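Local coordinates for saposin-like protein (Necator americanus, PDB 3S63) that probably binds lipids and interacts with membranes, as saposin-like proteins generally do, in a human hookworm, at residues R15-F18 / G19-G23. Sequence-based numbering, arbitrary orientation.
Sequences RTVF and GHFGG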
loop_
_atom_site.group_PDB
_atom_site.type_symbol
_atom_site.label_atom_id
_atom_site.label_comp_id
_atom_site.label_asym_id
_atom_site.label_seq_id
_atom_site.Cartn_x
_atom_site.Cartn_y
_atom_site.Cartn_z
ATOM N N ARG A 15 -4.681 -2.612 0.473
ATOM C CA ARG A 15 -6.006 -3.040 0.886
ATOM C C ARG A 15 -5.959 -4.484 1.330
ATOM O O ARG A 15 -6.585 -4.867 2.313
ATOM C CB ARG A 15 -6.963 -2.893 -0.287
ATOM C CG ARG A 15 -8.358 -3.385 -0.022
ATOM C CD ARG A 15 -8.748 -4.404 -1.073
ATOM N NE ARG A 15 -9.432 -3.800 -2.211
ATOM C CZ ARG A 15 -9.255 -4.183 -3.472
ATOM N NH1 ARG A 15 -8.394 -5.157 -3.759
ATOM N NH2 ARG A 15 -9.932 -3.585 -4.445
ATOM N N THR A 16 -5.204 -5.278 0.579
ATOM C CA THR A 16 -5.018 -6.690 0.861
ATOM C C THR A 16 -4.314 -6.894 2.204
ATOM O O THR A 16 -4.735 -7.718 3.004
ATOM C CB THR A 16 -4.244 -7.376 -0.283
ATOM O OG1 THR A 16 -5.068 -7.420 -1.456
ATOM C CG2 THR A 16 -3.879 -8.787 0.081
ATOM N N VAL A 17 -3.257 -6.129 2.455
ATOM C CA VAL A 17 -2.546 -6.200 3.727
ATOM C C VAL A 17 -3.395 -5.663 4.887
ATOM O O VAL A 17 -3.328 -6.182 6.003
ATOM C CB VAL A 17 -1.200 -5.447 3.681
ATOM C CG1 VAL A 17 -0.624 -5.279 5.089
ATOM C CG2 VAL A 17 -0.214 -6.150 2.731
ATOM N N PHE A 18 -4.196 -4.634 4.634
ATOM C CA PHE A 18 -5.063 -4.091 5.679
ATOM C C PHE A 18 -6.152 -5.095 6.024
ATOM O O PHE A 18 -6.520 -5.254 7.186
ATOM C CB PHE A 18 -5.698 -2.785 5.227
ATOM C CG PHE A 18 -6.579 -2.129 6.265
ATOM C CD1 PHE A 18 -6.047 -1.248 7.197
ATOM C CD2 PHE A 18 -7.951 -2.349 6.280
ATOM C CE1 PHE A 18 -6.863 -0.608 8.139
ATOM C CE2 PHE A 18 -8.771 -1.719 7.222
ATOM C CZ PHE A 18 -8.221 -0.853 8.149
ATOM N N GLY A 19 -6.665 -5.768 5.003
ATOM C CA GLY A 19 -7.674 -6.786 5.201
ATOM C C GLY A 19 -7.072 -7.961 5.931
ATOM O O GLY A 19 -7.734 -8.600 6.730
ATOM N N HIS A 20 -5.805 -8.241 5.649
ATOM C CA HIS A 20 -5.109 -9.344 6.284
ATOM C C HIS A 20 -5.151 -9.265 7.819
ATOM O O HIS A 20 -5.395 -10.270 8.480
ATOM C CB HIS A 20 -3.665 -9.407 5.796
ATOM C CG HIS A 20 -2.820 -10.401 6.526
ATOM N ND1 HIS A 20 -1.873 -10.029 7.455
ATOM C CD2 HIS A 20 -2.775 -11.749 6.466
ATOM C CE1 HIS A 20 -1.274 -11.104 7.932
ATOM N NE2 HIS A 20 -1.811 -12.163 7.353
ATOM N N PHE A 21 -4.911 -8.080 8.373
ATOM C CA PHE A 21 -4.922 -7.878 9.818
ATOM C C PHE A 21 -6.314 -7.525 10.291
ATOM O O PHE A 21 -6.529 -7.240 11.468
ATOM C CB PHE A 21 -4.022 -6.715 10.216
ATOM C CG PHE A 21 -2.565 -6.928 9.920
ATOM C CD1 PHE A 21 -2.002 -6.407 8.771
ATOM C CD2 PHE A 21 -1.751 -7.611 10.815
ATOM C CE1 PHE A 21 -0.668 -6.583 8.516
ATOM C CE2 PHE A 21 -0.433 -7.777 10.564
ATOM C CZ PHE A 21 0.118 -7.265 9.410
ATOM N N GLY A 22 -7.258 -7.508 9.364
ATOM C CA GLY A 22 -8.615 -7.141 9.690
ATOM C C GLY A 22 -8.678 -5.801 10.382
ATOM O O GLY A 22 -9.562 -5.575 11.200
ATOM N N GLY A 23 -7.733 -4.920 10.066
ATOM C CA GLY A 23 -7.718 -3.575 10.618
ATOM C C GLY A 23 -7.084 -3.456 11.993
ATOM O O GLY A 23 -6.926 -2.350 12.521
#
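With CG1 of Val17 set anti to the backbone N (chi1 168°) and the Phe21 ring swung back beside its own N (chi1 -64°), the two side chains run side by side in the same direction, and CG1 meets the ring's edge in its plane, 3.7 Å from CE1. Over one face of that ring, above its centre, sits ND1 of His20. Phe18, its CG also anti to the backbone N, sends its ring out from the flank of the last turn, and the chain beyond the helix brings Gly23 CA over one face of it in a CH-pi contact, 4.0 Å from the centroid and displaced from the ring centre.

The backbone closes the helix with a Schellman motif: Gly23 N bonds back to Phe18 O (3.1 Å), meeting the carbonyl oxygen almost head-on, and Gly22 N to Gly19 O (2.9 Å), with Gly22 at positive phi (54°). The first of these bonds holds Gly23 near the Phe18 ring. Regular bonds join Gly19 N to Arg15 O and His20 N to Thr16 O, while that from Phe21 N to Val17 O is weak.

The turn ends helix 3-20 at the protein surface: Phe18 stacks on Phe69 and touches Ile25, Phe21 meets Pro26, and Val17 packs on Leu31 of helix 28-39.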